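Local coordinates for protein alginate lyase, family PL7 (Zobellia galactanivorans, PDB 4BE3) that cleaves alginate as an exolytic polysaccharide lyase of family PL7, probably at both mannuronate and guluronate linkages, at residues W159-D162 with M163-G167; Q229-K232 with T233-S237. All blocks are in the same frame, centred on the assembly; numbering follows the deposited sequence.

Contact 1: residues W159-D162 with M163-G167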
# COMPACT_ATOMS: atom_id res chain seq x y z
N TRP A 159 -23.06 -2.39 -19.34
CA TRP A 159 -24.35 -1.89 -19.99
C TRP A 159 -24.01 -1.97 -21.47
O TRP A 159 -22.97 -1.45 -21.94
CB TRP A 159 -24.56 -0.42 -19.70
CG TRP A 159 -24.76 -0.26 -18.18
CD1 TRP A 159 -25.78 -0.76 -17.39
CD2 TRP A 159 -23.94 0.56 -17.34
NE1 TRP A 159 -25.63 -0.32 -16.05
CE2 TRP A 159 -24.52 0.51 -15.99
CE3 TRP A 159 -22.76 1.32 -17.60
CZ2 TRP A 159 -23.92 1.14 -14.90
CZ3 TRP A 159 -22.17 2.01 -16.46
CH2 TRP A 159 -22.76 1.91 -15.14
N GLY A 160 -24.81 -2.74 -22.23
CA GLY A 160 -24.51 -2.77 -23.66
C GLY A 160 -23.78 -4.06 -24.01
O GLY A 160 -23.99 -5.12 -23.36
N TYR A 161 -22.85 -3.93 -24.93
CA TYR A 161 -22.15 -5.09 -25.43
C TYR A 161 -20.78 -5.27 -24.72
O TYR A 161 -20.29 -4.36 -24.04
CB TYR A 161 -21.73 -4.83 -26.86
CG TYR A 161 -22.97 -4.67 -27.79
CD1 TYR A 161 -24.10 -5.49 -27.62
CD2 TYR A 161 -22.94 -3.67 -28.75
CE1 TYR A 161 -25.28 -5.32 -28.49
CE2 TYR A 161 -24.05 -3.56 -29.67
CZ TYR A 161 -25.14 -4.43 -29.48
OH TYR A 161 -26.26 -4.31 -30.36
N ASP A 162 -20.21 -6.43 -24.83
CA ASP A 162 -18.76 -6.56 -24.45
C ASP A 162 -17.87 -6.34 -25.74
O ASP A 162 -18.42 -5.98 -26.80
CB ASP A 162 -18.46 -7.92 -23.76
CG ASP A 162 -18.71 -9.08 -24.66
OD1 ASP A 162 -18.35 -9.08 -25.87
OD2 ASP A 162 -19.31 -10.04 -24.13
N MET A 163 -16.55 -6.51 -25.65
CA MET A 163 -15.75 -6.04 -26.73
C MET A 163 -15.96 -6.93 -27.96
O MET A 163 -15.53 -6.51 -29.07
CB MET A 163 -14.25 -6.35 -26.27
CG MET A 163 -13.28 -5.53 -27.00
SD MET A 163 -11.62 -6.24 -26.53
CE MET A 163 -10.66 -4.94 -27.31
N SER A 164 -16.55 -8.11 -27.76
CA SER A 164 -16.57 -9.12 -28.87
C SER A 164 -17.64 -8.78 -29.93
O SER A 164 -17.69 -9.41 -30.99
CB SER A 164 -16.86 -10.58 -28.35
OG SER A 164 -18.18 -10.67 -27.84
N VAL A 165 -18.52 -7.83 -29.63
CA VAL A 165 -19.63 -7.52 -30.57
C VAL A 165 -19.05 -6.57 -31.63
O VAL A 165 -18.91 -5.36 -31.39
CB VAL A 165 -20.83 -6.89 -29.86
CG1 VAL A 165 -21.97 -6.71 -30.92
CG2 VAL A 165 -21.40 -7.93 -28.85
N VAL A 166 -18.69 -7.11 -32.78
CA VAL A 166 -18.01 -6.33 -33.83
C VAL A 166 -18.97 -6.16 -34.98
O VAL A 166 -20.00 -6.86 -35.04
CB VAL A 166 -16.70 -7.03 -34.26
CG1 VAL A 166 -15.71 -7.11 -33.02
CG2 VAL A 166 -16.97 -8.51 -34.71
N GLY A 167 -18.56 -5.34 -35.96
CA GLY A 167 -19.40 -5.22 -37.18
C GLY A 167 -18.91 -6.36 -38.12
O GLY A 167 -17.79 -6.98 -37.98
O HOH W 1 -18.39 -4.25 -28.99
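D162 and V165 are the ends of a type I beta turn. Its closing bond, from V165 N to D162 O, is weak at 3.4 Å, though nearly straight. A water donates to D162 O and V165 O and so bridges the two ends.

The side chain of D162 adds a second closure. D162 OD1 takes S164 N at 2.8 Å on its anti lone pair, which makes an Asx turn. The S164 hydroxyl donates to the same oxygen on the syn side, with S164 OG 2.5 Å from D162 OD1. Two donors from one residue thus grip a single carboxylate oxygen. With chi1 at 63°, D162 CG sits between its backbone N and carbonyl carbon, and the carboxylate reaches forward to S164.

Y161 packs on V165. V165 CG1 lies over the middle of one face of the Y161 ring, 3.8 Å from the centroid, in a CH-pi contact. V165 CG2 meets Y161 CB instead. The tyrosine OH bonds to E175 O.

The turn lies in the loop between strands 153-157 and 181-182. M163 is buried against F137 and N139 of strand 133-141. D162 and S164 face helix 229-234.

Contact 2: residues Q229-K232 with T233-S237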
# COMPACT_ATOMS: atom_id res chain seq x y z
N GLN A 229 -15.31 -19.71 -24.62
CA GLN A 229 -15.61 -19.59 -26.06
C GLN A 229 -15.44 -18.23 -26.63
O GLN A 229 -15.09 -18.08 -27.85
CB GLN A 229 -17.07 -20.09 -26.30
CG GLN A 229 -17.34 -20.45 -27.83
CD GLN A 229 -16.57 -21.73 -28.34
OE1 GLN A 229 -16.13 -22.54 -27.54
NE2 GLN A 229 -16.35 -21.87 -29.71
N GLN A 230 -15.63 -17.13 -25.82
CA GLN A 230 -15.46 -15.83 -26.34
C GLN A 230 -14.04 -15.66 -26.86
O GLN A 230 -13.89 -14.95 -27.87
CB GLN A 230 -15.67 -14.76 -25.20
CG GLN A 230 -15.44 -13.32 -25.77
CD GLN A 230 -15.48 -12.30 -24.59
OE1 GLN A 230 -16.63 -11.95 -24.00
NE2 GLN A 230 -14.31 -11.99 -24.12
N ILE A 231 -13.08 -16.26 -26.16
CA ILE A 231 -11.62 -16.07 -26.55
C ILE A 231 -11.41 -16.87 -27.88
O ILE A 231 -10.88 -16.37 -28.82
CB ILE A 231 -10.69 -16.69 -25.54
CG1 ILE A 231 -10.85 -16.07 -24.12
CG2 ILE A 231 -9.24 -16.61 -26.06
CD1 ILE A 231 -11.11 -14.66 -24.15
N LYS A 232 -11.95 -18.09 -27.93
CA LYS A 232 -11.72 -18.94 -29.18
C LYS A 232 -12.26 -18.16 -30.34
O LYS A 232 -11.64 -18.16 -31.47
CB LYS A 232 -12.53 -20.23 -29.08
CG LYS A 232 -12.22 -20.87 -27.74
CD LYS A 232 -11.15 -21.95 -27.67
CE LYS A 232 -11.81 -23.18 -27.01
NZ LYS A 232 -11.14 -24.51 -27.33
N THR A 233 -13.46 -17.56 -30.19
CA THR A 233 -14.10 -16.82 -31.25
C THR A 233 -13.34 -15.49 -31.56
O THR A 233 -13.01 -15.20 -32.73
CB THR A 233 -15.56 -16.46 -30.86
OG1 THR A 233 -16.24 -17.73 -30.83
CG2 THR A 233 -16.26 -15.63 -32.07
N LEU A 234 -13.18 -14.65 -30.55
CA LEU A 234 -12.68 -13.29 -30.91
C LEU A 234 -11.17 -13.38 -31.36
O LEU A 234 -10.76 -12.58 -32.22
CB LEU A 234 -12.76 -12.47 -29.68
CG LEU A 234 -12.46 -10.95 -29.90
CD1 LEU A 234 -13.38 -10.49 -31.08
CD2 LEU A 234 -12.82 -10.23 -28.63
N TYR A 235 -10.40 -14.35 -30.82
CA TYR A 235 -9.00 -14.42 -31.17
C TYR A 235 -8.77 -15.43 -32.32
O TYR A 235 -7.63 -15.79 -32.56
CB TYR A 235 -8.14 -14.82 -29.98
CG TYR A 235 -8.07 -13.62 -29.01
CD1 TYR A 235 -9.10 -13.36 -28.05
CD2 TYR A 235 -6.99 -12.71 -29.14
CE1 TYR A 235 -8.97 -12.23 -27.19
CE2 TYR A 235 -6.87 -11.62 -28.27
CZ TYR A 235 -7.81 -11.44 -27.30
OH TYR A 235 -7.71 -10.35 -26.48
N ALA A 236 -9.86 -15.89 -33.01
CA ALA A 236 -9.64 -16.99 -33.96
C ALA A 236 -8.69 -16.52 -35.12
O ALA A 236 -8.10 -17.36 -35.70
CB ALA A 236 -10.96 -17.38 -34.58
N SER A 237 -8.65 -15.21 -35.44
CA SER A 237 -7.75 -14.99 -36.61
C SER A 237 -6.34 -14.63 -36.14
O SER A 237 -5.44 -14.83 -36.94
CB SER A 237 -8.28 -14.14 -37.81
OG SER A 237 -9.37 -14.71 -38.57
O HOH W 2 -16.98 -20.14 -31.64
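Y235 packs back on I231, one helical turn earlier, and its side chain can be followed outward. Y235 CB lies 3.4 Å from I231 O. CG is directed beside the backbone N (chi1 -73°), which brings the ring alongside the isoleucine. I231 O then sits at the ring edge, in plane, 3.6 Å from Y235 CD1. Y235 CD1 also touches I231 CG2 at 3.8 Å. The two side chains lie side by side and point the same way. At the tip, OH bonds to D153 N, at the start of strand 153-157. The Y235 side chain also touches R240 and W275.

The backbone follows the same spacing. Y235 N donates to I231 O at 2.9 Å, L234 N to Q230 O, and T233 N to Q229 O. A water bridges Q229 NE2 and T233 OG1. The water accepts from Q229 NE2 at 2.7 Å.

Y235 is the first residue to leave helical backbone angles. Beyond it, A236 N bonds to T233 O at 3.2 Å, three residues apart instead of four. The three i to i+4 bonds, at T233, L234 and Y235, are those of a short alpha helix. It lies beside the strands of a beta jelly roll, the fold of family PL7 lyases.

How the contacts relate
Contacts 1 and 2 are both local, and they follow one another along the chain. Their centres are about 14 Å apart. They meet directly: S164 CA packs on L234 CD2 at 3.9 Å, and S164 CB approaches Q230 CG. The loop turn of 159-167 therefore leans on helix 229-234. Contact 1 lies at the surface, with M163 as its buried residue. Contact 2 is partly buried, through I231 and Y235. Contact 1 relies on a carboxylate closing a turn, whereas contact 2 rests on repeated backbone bonds. Strand 153-157 is shared, since D162 and Q230 both touch S155.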